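Local coordinates for protein fructuronate-tagaturonate epimerase UxaE from Cohnella laeviribosi in complex with 1 glycerol (Cohnella laeviribosi, PDB 6IL9) that probably interconverts fructuronate and tagaturonate by epimerisation, using a zinc-binding TIM barrel, at residues Phe285-Ala288 against Ser289-Gly293; Glu204-Pro207 against Glu208-Ser212; Glu9-Ala13 against Gly14-Val18; Arg23-Glu27 against Gly28-Gln32. One frame throughout, in Å; residues are numbered along the deposited sequence.

How the interactions relate
Along the chain the order is interaction 3, interaction 4, interaction 2, interaction 1. Interactions 3 and 4 belong together: both use strand 17-26, which pairs with strand 29-36 at the start of a five-stranded antiparallel sheet. Their centres are about 18 Å apart, and Val18 of one packs on Arg23 and Gln32 of the other. Interactions 1 and 2 also lie about 18 Å apart by their centres, but do not touch; helix 208-218, which opens in interaction 2, packs on helix 281-293 of interaction 1. The two pairs are far apart, with centres about 49 to 74 Å from each other. One pair lies at the N-terminal helix and sheet, the other at helices packed together on the side of the TIM barrel domain.

Interaction 1. Residues Phe285-Ala288 against Ser289-Gly293; sequences FLVA and SELIG
Four backbone hydrogen bonds join Phe285-Ala288 to Ser289-Gly293, each from an amide to the carbonyl four residues earlier. Ser289 N meets Phe285 O at 2.8 Å, and Glu290 N meets Leu286 O at 3.0 Å. Leu291 N bonds to Val287 O. Ile292 N reaches Ala288 O at 2.8 Å, with an N-H...O angle of 173°, the straightest of the four.

This is one continuous alpha-helical run within helix 281-293. The helix is the crossover of a beta-alpha-beta unit between strands 267-271 and 300-302 of the TIM barrel.

Apolar contact is carried by Val287 and Leu291, which lie side by side and point the same way. Val287 CG1 is 3.9 Å from Leu291 CD1. CG1 stands anti to its own backbone N (chi1 170°), on the side of the carbonyl, which turns it along the helix toward Leu291. Both residues also pack on helix 234-259. The Phe285 ring comes within 4.4 Å of Ser289 CB through CE2 and meets Phe223 beyond.

Glu290 bends at chi2 (-55°), and its buried carboxylate meets helix 208-218. There it is hydrogen-bonded to Tyr218 and His213 and forms a salt bridge with Lys217.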
loop_
_atom_site.group_PDB
_atom_site.type_symbol
_atom_site.label_atom_id
_atom_site.label_comp_id
_atom_site.label_asym_id
_atom_site.label_seq_id
_atom_site.Cartn_x
_atom_site.Cartn_y
_atom_site.Cartn_z
ATOM N N PHE A 285 2.039 -8.082 22.921
ATOM C CA PHE A 285 1.743 -9.428 23.402
ATOM C C PHE A 285 0.314 -9.530 23.925
ATOM O O PHE A 285 -0.402 -10.492 23.626
ATOM C CB PHE A 285 2.731 -9.831 24.498
ATOM C CG PHE A 285 2.497 -11.217 25.029
ATOM C CD1 PHE A 285 3.023 -12.327 24.373
ATOM C CD2 PHE A 285 1.738 -11.424 26.172
ATOM C CE1 PHE A 285 2.804 -13.604 24.852
ATOM C CE2 PHE A 285 1.510 -12.692 26.647
ATOM C CZ PHE A 285 2.044 -13.795 25.985
ATOM N N LEU A 286 -0.109 -8.563 24.742
ATOM C CA LEU A 286 -1.449 -8.639 25.321
ATOM C C LEU A 286 -2.524 -8.571 24.238
ATOM O O LEU A 286 -3.485 -9.351 24.256
ATOM C CB LEU A 286 -1.642 -7.516 26.341
ATOM C CG LEU A 286 -3.012 -7.461 27.029
ATOM C CD1 LEU A 286 -2.834 -7.168 28.518
ATOM C CD2 LEU A 286 -3.876 -6.391 26.397
ATOM N N VAL A 287 -2.374 -7.649 23.286
ATOM C CA VAL A 287 -3.350 -7.525 22.207
ATOM C C VAL A 287 -3.445 -8.837 21.439
ATOM O O VAL A 287 -4.537 -9.380 21.236
ATOM C CB VAL A 287 -2.980 -6.352 21.281
ATOM C CG1 VAL A 287 -3.852 -6.371 20.008
ATOM C CG2 VAL A 287 -3.103 -5.020 22.024
ATOM N N ALA A 288 -2.293 -9.382 21.037
ATOM C CA ALA A 288 -2.292 -10.616 20.253
ATOM C C ALA A 288 -2.871 -11.772 21.052
ATOM O O ALA A 288 -3.687 -12.544 20.541
ATOM C CB ALA A 288 -0.866 -10.947 19.795
ATOM N N SER A 289 -2.486 -11.884 22.325
ATOM C CA SER A 289 -2.975 -12.978 23.148
ATOM C C SER A 289 -4.490 -12.937 23.267
ATOM O O SER A 289 -5.155 -13.977 23.227
ATOM C CB SER A 289 -2.328 -12.913 24.531
ATOM O OG SER A 289 -2.659 -14.053 25.289
ATOM N N GLU A 290 -5.056 -11.740 23.417
ATOM C CA GLU A 290 -6.504 -11.627 23.533
ATOM C C GLU A 290 -7.193 -12.006 22.235
ATOM O O GLU A 290 -8.234 -12.666 22.250
ATOM C CB GLU A 290 -6.897 -10.206 23.928
ATOM C CG GLU A 290 -6.515 -9.857 25.347
ATOM C CD GLU A 290 -7.067 -10.848 26.346
ATOM O OE1 GLU A 290 -8.309 -10.899 26.533
ATOM O OE2 GLU A 290 -6.257 -11.582 26.940
ATOM N N LEU A 291 -6.652 -11.553 21.105
ATOM C CA LEU A 291 -7.263 -11.868 19.820
ATOM C C LEU A 291 -7.163 -13.352 19.520
ATOM O O LEU A 291 -8.137 -13.982 19.100
ATOM C CB LEU A 291 -6.583 -11.066 18.717
ATOM C CG LEU A 291 -6.745 -9.561 18.842
ATOM C CD1 LEU A 291 -5.873 -8.897 17.813
ATOM C CD2 LEU A 291 -8.202 -9.187 18.640
ATOM N N ILE A 292 -5.973 -13.923 19.702
ATOM C CA ILE A 292 -5.795 -15.336 19.398
ATOM C C ILE A 292 -6.665 -16.184 20.322
ATOM O O ILE A 292 -7.254 -17.192 19.903
ATOM C CB ILE A 292 -4.298 -15.700 19.479
ATOM C CG1 ILE A 292 -3.493 -14.839 18.498
ATOM C CG2 ILE A 292 -4.091 -17.128 19.136
ATOM C CD1 ILE A 292 -3.822 -15.069 17.047
ATOM N N GLY A 293 -6.825 -15.744 21.573
ATOM C CA GLY A 293 -7.730 -16.427 22.484
ATOM C C GLY A 293 -9.177 -16.416 22.025
ATOM O O GLY A 293 -9.947 -17.312 22.373
#

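Interaction 2. Residues Glu204-Pro207 against Glu208-Ser212; sequences EELP and ESVRS
Glu204 meets Arg211 through OE2, which lies over one face of the guanidinium. Glu204 OE2 is 3.8 Å from Arg211 NH1, a long salt bridge. The carboxylate and guanidinium planes stand 57° apart. OE2 lies well out of the guanidinium plane, so no N-H points at it and only the charges attract. The Glu204 chain bends at chi2 (-79°), which helps bring its end back toward the arginine.

Leu206 offers its backbone carbonyl. Arg211 NE donates to Leu206 O at 3.0 Å, and Arg211 NH2 adds a weak bond to the same oxygen. NE lies well above the carbonyl plane, and the oxygen is tilted from the guanidinium plane. The aliphatic part of the chain also touches, Arg211 CG lying 4.0 Å from Leu206 CB. An alanine in place of Arg211 is likely to leave Leu206 O without its side-chain donors and Glu204 without its charge partner.

Pro207 occupies the N-cap position. Its carbonyl receives Arg211 N, which lies 3.1 Å from Pro207 O in the carbonyl plane, and a weak bond from Val210 N. This begins the helical bonding. The proline ring and Val210 lie side by side and point the same way. Pro207 CD is 4.0 Å from Val210 CG2.

The contact is at the surface, where a short loop after helix 196-204 turns into helix 208-218. Leu206 and Val210 both face helix 234-259, resting on Val241 and Arg245 respectively.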
loop_
_atom_site.group_PDB
_atom_site.type_symbol
_atom_site.label_atom_id
_atom_site.label_comp_id
_atom_site.label_asym_id
_atom_site.label_seq_id
_atom_site.Cartn_x
_atom_site.Cartn_y
_atom_site.Cartn_z
ATOM N N GLU A 204 -10.308 1.098 37.615
ATOM C CA GLU A 204 -11.256 0.585 38.597
ATOM C C GLU A 204 -12.707 0.844 38.206
ATOM O O GLU A 204 -13.608 0.227 38.785
ATOM C CB GLU A 204 -10.968 1.183 39.976
ATOM C CG GLU A 204 -9.690 0.659 40.628
ATOM C CD GLU A 204 -9.846 -0.714 41.259
ATOM O OE1 GLU A 204 -8.972 -1.087 42.076
ATOM O OE2 GLU A 204 -10.835 -1.415 40.944
ATOM N N GLU A 205 -12.958 1.734 37.246
ATOM C CA GLU A 205 -14.306 1.921 36.722
ATOM C C GLU A 205 -14.735 0.808 35.766
ATOM O O GLU A 205 -15.912 0.756 35.386
ATOM C CB GLU A 205 -14.414 3.277 36.019
ATOM C CG GLU A 205 -13.983 4.442 36.889
ATOM C CD GLU A 205 -14.273 5.786 36.265
ATOM O OE1 GLU A 205 -14.328 6.784 37.016
ATOM O OE2 GLU A 205 -14.451 5.853 35.029
ATOM N N LEU A 206 -13.823 -0.082 35.374
ATOM C CA LEU A 206 -14.182 -1.196 34.509
ATOM C C LEU A 206 -15.001 -2.235 35.279
ATOM O O LEU A 206 -14.901 -2.334 36.504
ATOM C CB LEU A 206 -12.921 -1.851 33.944
ATOM C CG LEU A 206 -12.153 -1.007 32.932
ATOM C CD1 LEU A 206 -10.819 -1.655 32.586
ATOM C CD2 LEU A 206 -12.991 -0.779 31.692
ATOM N N PRO A 207 -15.824 -3.029 34.584
ATOM C CA PRO A 207 -16.567 -4.093 35.271
ATOM C C PRO A 207 -15.631 -5.109 35.906
ATOM O O PRO A 207 -14.540 -5.380 35.401
ATOM C CB PRO A 207 -17.397 -4.732 34.148
ATOM C CG PRO A 207 -17.453 -3.703 33.067
ATOM C CD PRO A 207 -16.184 -2.918 33.161
ATOM N N GLU A 208 -16.073 -5.694 37.027
ATOM C CA GLU A 208 -15.219 -6.653 37.716
ATOM C C GLU A 208 -14.928 -7.875 36.848
ATOM O O GLU A 208 -13.830 -8.439 36.915
ATOM C CB GLU A 208 -15.851 -7.091 39.036
ATOM C CG GLU A 208 -15.243 -8.375 39.611
ATOM C CD GLU A 208 -15.535 -8.564 41.087
ATOM O OE1 GLU A 208 -16.213 -7.686 41.667
ATOM O OE2 GLU A 208 -15.087 -9.586 41.664
ATOM N N SER A 209 -15.900 -8.305 36.036
ATOM C CA SER A 209 -15.670 -9.447 35.153
ATOM C C SER A 209 -14.504 -9.189 34.205
ATOM O O SER A 209 -13.752 -10.112 33.870
ATOM C CB SER A 209 -16.940 -9.748 34.357
ATOM O OG SER A 209 -17.186 -8.706 33.430
ATOM N N VAL A 210 -14.365 -7.945 33.741
ATOM C CA VAL A 210 -13.252 -7.556 32.878
ATOM C C VAL A 210 -11.950 -7.575 33.663
ATOM O O VAL A 210 -10.947 -8.160 33.235
ATOM C CB VAL A 210 -13.510 -6.160 32.283
ATOM C CG1 VAL A 210 -12.278 -5.635 31.559
ATOM C CG2 VAL A 210 -14.739 -6.167 31.377
ATOM N N ARG A 211 -11.947 -6.924 34.826
ATOM C CA ARG A 211 -10.730 -6.852 35.621
ATOM C C ARG A 211 -10.299 -8.232 36.086
ATOM O O ARG A 211 -9.098 -8.522 36.146
ATOM C CB ARG A 211 -10.941 -5.899 36.802
ATOM C CG ARG A 211 -11.130 -4.461 36.358
ATOM C CD ARG A 211 -11.137 -3.506 37.537
ATOM N NE ARG A 211 -12.484 -3.282 38.054
ATOM C CZ ARG A 211 -12.974 -3.875 39.138
ATOM N NH1 ARG A 211 -12.232 -4.739 39.818
ATOM N NH2 ARG A 211 -14.210 -3.605 39.542
ATOM N N SER A 212 -11.256 -9.117 36.366
ATOM C CA SER A 212 -10.904 -10.479 36.745
ATOM C C SER A 212 -10.300 -11.244 35.569
ATOM O O SER A 212 -9.317 -11.977 35.738
ATOM C CB SER A 212 -12.136 -11.202 37.288
ATOM O OG SER A 212 -12.033 -12.602 37.114
#

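Interaction 3. Residues Glu9-Ala13 against Gly14-Val18; sequences ERLAA and GQVHV
Leu11 and Val16 pack across the turn that ends helix 2-12, their side chains crossing at about a right angle. Leu11 CD1 lies 4.1 Å from Val16 CB and 3.7 Å from Val18 CG2, so one methyl touches both valines. Leu11 CG is anti to the backbone N (chi1 175°), which directs this branch toward them. Val16 CG2 also rests on Arg10 CB, at 3.7 Å.

The backbone of the same turn closes in a Schellman motif. Gln15 N donates to Arg10 O at 2.8 Å, and Gly14 N bonds to Leu11 O at 3.0 Å. Gly14 has positive phi (78°); a side chain there would be jammed against Ala13 O.

The other side is looser and more exposed. The Gln15 chain crosses that of Arg10 at about a right angle, and Gln15 OE1 comes 3.6 Å from Arg10 CG. Its amide also lies against Ala13 CB. A water joins the two residues. The water O accepts from Arg10 NH1 at 2.9 Å, in the guanidinium plane, and donates to Gln15 O. The guanidinium also has a salt bridge to Glu37 and a hydrogen bond to Ser6.

The turn carries the chain from helix 2-12 into strand 17-26, an outermost strand of the antiparallel sheet. On strand 29-36, Leu11 leans on Gln32, Val16 on Ile34, and Val18 on both.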
loop_
_atom_site.group_PDB
_atom_site.type_symbol
_atom_site.label_atom_id
_atom_site.label_comp_id
_atom_site.label_asym_id
_atom_site.label_seq_id
_atom_site.Cartn_x
_atom_site.Cartn_y
_atom_site.Cartn_z
ATOM N N GLU A 9 -4.802 -1.360 -38.619
ATOM C CA GLU A 9 -4.025 -1.495 -39.847
ATOM C C GLU A 9 -2.536 -1.309 -39.579
ATOM O O GLU A 9 -1.712 -2.074 -40.091
ATOM C CB GLU A 9 -4.532 -0.501 -40.900
ATOM C CG GLU A 9 -5.773 -1.019 -41.627
ATOM C CD GLU A 9 -6.514 0.052 -42.417
ATOM O OE1 GLU A 9 -7.612 -0.250 -42.936
ATOM O OE2 GLU A 9 -6.004 1.190 -42.519
ATOM N N ARG A 10 -2.174 -0.327 -38.744
ATOM C CA ARG A 10 -0.764 -0.140 -38.410
ATOM C C ARG A 10 -0.219 -1.303 -37.588
ATOM O O ARG A 10 0.971 -1.630 -37.689
ATOM C CB ARG A 10 -0.572 1.178 -37.664
ATOM C CG ARG A 10 -0.741 2.372 -38.577
ATOM C CD ARG A 10 -0.573 3.667 -37.848
ATOM N NE ARG A 10 -1.737 4.024 -37.053
ATOM C CZ ARG A 10 -1.691 4.294 -35.752
ATOM N NH1 ARG A 10 -0.541 4.228 -35.099
ATOM N NH2 ARG A 10 -2.796 4.642 -35.106
ATOM N N LEU A 11 -1.058 -1.921 -36.762
ATOM C CA LEU A 11 -0.634 -3.118 -36.044
ATOM C C LEU A 11 -0.291 -4.230 -37.025
ATOM O O LEU A 11 0.745 -4.895 -36.895
ATOM C CB LEU A 11 -1.734 -3.559 -35.080
ATOM C CG LEU A 11 -1.477 -4.869 -34.333
ATOM C CD1 LEU A 11 -0.238 -4.743 -33.463
ATOM C CD2 LEU A 11 -2.681 -5.225 -33.493
ATOM N N ALA A 12 -1.154 -4.436 -38.025
ATOM C CA ALA A 12 -0.875 -5.432 -39.056
ATOM C C ALA A 12 0.436 -5.132 -39.770
ATOM O O ALA A 12 1.188 -6.054 -40.115
ATOM C CB ALA A 12 -2.037 -5.489 -40.052
ATOM N N ALA A 13 0.739 -3.848 -39.982
ATOM C CA ALA A 13 1.964 -3.437 -40.659
ATOM C C ALA A 13 3.181 -3.442 -39.749
ATOM O O ALA A 13 4.278 -3.101 -40.208
ATOM C CB ALA A 13 1.799 -2.039 -41.263
ATOM N N GLY A 14 3.028 -3.807 -38.478
ATOM C CA GLY A 14 4.171 -3.846 -37.595
ATOM C C GLY A 14 4.622 -2.504 -37.075
ATOM O O GLY A 14 5.781 -2.368 -36.669
ATOM N N GLN A 15 3.738 -1.510 -37.051
ATOM C CA GLN A 15 4.097 -0.149 -36.669
ATOM C C GLN A 15 3.539 0.249 -35.306
ATOM O O GLN A 15 3.612 1.424 -34.933
ATOM C CB GLN A 15 3.629 0.830 -37.754
ATOM C CG GLN A 15 4.341 0.606 -39.098
ATOM C CD GLN A 15 3.516 1.041 -40.307
ATOM O OE1 GLN A 15 2.355 1.432 -40.179
ATOM N NE2 GLN A 15 4.122 0.966 -41.492
ATOM N N VAL A 16 3.009 -0.704 -34.543
ATOM C CA VAL A 16 2.399 -0.442 -33.243
ATOM C C VAL A 16 3.123 -1.266 -32.186
ATOM O O VAL A 16 3.402 -2.450 -32.400
ATOM C CB VAL A 16 0.895 -0.789 -33.260
ATOM C CG1 VAL A 16 0.310 -0.761 -31.857
ATOM C CG2 VAL A 16 0.147 0.174 -34.163
ATOM N N HIS A 17 3.405 -0.644 -31.038
ATOM C CA HIS A 17 4.085 -1.351 -29.960
ATOM C C HIS A 17 3.204 -2.454 -29.382
ATOM O O HIS A 17 2.066 -2.205 -28.970
ATOM C CB HIS A 17 4.486 -0.381 -28.850
ATOM C CG HIS A 17 5.262 -1.037 -27.752
ATOM N ND1 HIS A 17 6.529 -1.549 -27.940
ATOM C CD2 HIS A 17 4.934 -1.306 -26.466
ATOM C CE1 HIS A 17 6.955 -2.087 -26.811
ATOM N NE2 HIS A 17 6.007 -1.952 -25.900
ATOM N N VAL A 18 3.742 -3.671 -29.331
ATOM C CA VAL A 18 3.081 -4.825 -28.728
ATOM C C VAL A 18 3.847 -5.187 -27.468
ATOM O O VAL A 18 5.080 -5.279 -27.493
ATOM C CB VAL A 18 3.038 -6.030 -29.686
ATOM C CG1 VAL A 18 2.396 -7.228 -29.004
ATOM C CG2 VAL A 18 2.283 -5.674 -30.949
HETATM O O HOH W 1 2.254 3.556 -35.423
#

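Interaction 4. Residues Arg23-Glu27 against Gly28-Gln32; sequences RHESE and GTRVQ
Arg23 and Gln32 run side by side and point the same way. Arg23 CG lies 4.0 Å from Gln32 CB, and Arg23 NE is 3.6 Å from Gln32 OE1. The guanidinium and amide planes are turned 79° apart. With CG between its backbone N and carbonyl carbon (chi1 66°), the Gln32 chain runs alongside Arg23. Both side chains also touch Val18.

Glu25 and Arg30 form the next such pair, on one face of the sheet. They too point the same way, with Glu25 CD 4.1 Å from Arg30 CG. Their charged ends do not meet; Arg30 instead has a long, weak ion pair with Glu45.

These residues belong to a beta hairpin closed by a type II' turn from Ser26 to Thr29. His24 pairs with Val31, and Ser26 with Thr29, as antiparallel hydrogen-bonded pairs. His24 N meets Val31 O at 2.9 Å, and Val31 N returns a bond of the same length to His24 O. Glu25 and Arg30 are the non-hydrogen-bonded pair between them.

The opposite face carries His24, Ser26, Thr29 and Val31. His24 CB is 4.0 Å from Val31 CG2, while the imidazole leads away toward Phe81 and Phe147. Ser26, Thr29 and Val31 rest on Leu50 of helix 49-53. Thr29 OG1 is hydrogen-bonded to Gly46 O and Tyr51 N, and Ser26 OG to His78.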
loop_
_atom_site.group_PDB
_atom_site.type_symbol
_atom_site.label_atom_id
_atom_site.label_comp_id
_atom_site.label_asym_id
_atom_site.label_seq_id
_atom_site.Cartn_x
_atom_site.Cartn_y
_atom_site.Cartn_z
ATOM N N ARG A 23 0.669 -11.738 -24.626
ATOM C CA ARG A 23 -0.081 -12.625 -25.506
ATOM C C ARG A 23 -0.677 -13.765 -24.692
ATOM O O ARG A 23 0.059 -14.531 -24.060
ATOM C CB ARG A 23 0.821 -13.165 -26.610
ATOM C CG ARG A 23 1.221 -12.108 -27.612
ATOM C CD ARG A 23 2.187 -12.673 -28.627
ATOM N NE ARG A 23 2.562 -11.682 -29.629
ATOM C CZ ARG A 23 3.688 -10.977 -29.601
ATOM N NH1 ARG A 23 4.559 -11.149 -28.613
ATOM N NH2 ARG A 23 3.940 -10.098 -30.564
ATOM N N HIS A 24 -2.005 -13.871 -24.708
ATOM C CA HIS A 24 -2.717 -14.935 -24.016
ATOM C C HIS A 24 -3.813 -15.472 -24.925
ATOM O O HIS A 24 -4.097 -14.914 -25.989
ATOM C CB HIS A 24 -3.279 -14.441 -22.678
ATOM C CG HIS A 24 -2.210 -14.044 -21.711
ATOM N ND1 HIS A 24 -1.686 -12.769 -21.661
ATOM C CD2 HIS A 24 -1.526 -14.771 -20.796
ATOM C CE1 HIS A 24 -0.736 -12.725 -20.743
ATOM N NE2 HIS A 24 -0.623 -13.926 -20.200
ATOM N N GLU A 25 -4.414 -16.585 -24.506
ATOM C CA GLU A 25 -5.369 -17.290 -25.343
ATOM C C GLU A 25 -6.406 -17.969 -24.461
ATOM O O GLU A 25 -6.056 -18.581 -23.449
ATOM C CB GLU A 25 -4.653 -18.327 -26.214
ATOM C CG GLU A 25 -5.566 -19.278 -26.958
ATOM C CD GLU A 25 -4.963 -19.722 -28.275
ATOM O OE1 GLU A 25 -5.733 -20.041 -29.211
ATOM O OE2 GLU A 25 -3.712 -19.747 -28.367
ATOM N N SER A 26 -7.675 -17.846 -24.841
ATOM C CA SER A 26 -8.773 -18.535 -24.164
ATOM C C SER A 26 -9.674 -19.139 -25.231
ATOM O O SER A 26 -10.374 -18.406 -25.937
ATOM C CB SER A 26 -9.561 -17.589 -23.257
ATOM O OG SER A 26 -10.676 -18.250 -22.673
ATOM N N GLU A 27 -9.664 -20.468 -25.332
ATOM C CA GLU A 27 -10.403 -21.207 -26.364
ATOM C C GLU A 27 -9.882 -20.710 -27.712
ATOM O O GLU A 27 -8.657 -20.676 -27.912
ATOM C CB GLU A 27 -11.904 -21.065 -26.139
ATOM C CG GLU A 27 -12.414 -21.800 -24.908
ATOM C CD GLU A 27 -13.893 -21.569 -24.659
ATOM O OE1 GLU A 27 -14.321 -20.393 -24.658
ATOM O OE2 GLU A 27 -14.630 -22.560 -24.462
ATOM N N GLY A 28 -10.738 -20.301 -28.639
ATOM C CA GLY A 28 -10.260 -19.871 -29.935
ATOM C C GLY A 28 -9.917 -18.403 -30.066
ATOM O O GLY A 28 -9.671 -17.941 -31.184
ATOM N N THR A 29 -9.885 -17.651 -28.969
ATOM C CA THR A 29 -9.628 -16.217 -29.009
ATOM C C THR A 29 -8.224 -15.917 -28.505
ATOM O O THR A 29 -7.862 -16.315 -27.394
ATOM C CB THR A 29 -10.646 -15.442 -28.171
ATOM O OG1 THR A 29 -11.973 -15.757 -28.607
ATOM C CG2 THR A 29 -10.411 -13.932 -28.308
ATOM N N ARG A 30 -7.450 -15.201 -29.320
ATOM C CA ARG A 30 -6.138 -14.691 -28.945
ATOM C C ARG A 30 -6.268 -13.235 -28.514
ATOM O O ARG A 30 -7.014 -12.467 -29.123
ATOM C CB ARG A 30 -5.164 -14.795 -30.116
ATOM C CG ARG A 30 -4.469 -16.134 -30.239
ATOM C CD ARG A 30 -4.058 -16.390 -31.680
ATOM N NE ARG A 30 -5.221 -16.475 -32.561
ATOM C CZ ARG A 30 -5.446 -15.667 -33.592
ATOM N NH1 ARG A 30 -4.585 -14.701 -33.889
ATOM N NH2 ARG A 30 -6.536 -15.829 -34.332
ATOM N N VAL A 31 -5.559 -12.859 -27.453
ATOM C CA VAL A 31 -5.603 -11.487 -26.956
ATOM C C VAL A 31 -4.184 -11.035 -26.643
ATOM O O VAL A 31 -3.358 -11.820 -26.161
ATOM C CB VAL A 31 -6.500 -11.348 -25.706
ATOM C CG1 VAL A 31 -7.969 -11.485 -26.078
ATOM C CG2 VAL A 31 -6.117 -12.379 -24.667
ATOM N N GLN A 32 -3.902 -9.765 -26.930
ATOM C CA GLN A 32 -2.634 -9.148 -26.563
ATOM C C GLN A 32 -2.903 -7.696 -26.206
ATOM O O GLN A 32 -3.995 -7.178 -26.436
ATOM C CB GLN A 32 -1.611 -9.242 -27.696
ATOM C CG GLN A 32 -1.979 -8.441 -28.922
ATOM C CD GLN A 32 -1.049 -8.727 -30.083
ATOM O OE1 GLN A 32 -0.456 -9.805 -30.169
ATOM N NE2 GLN A 32 -0.904 -7.761 -30.977
#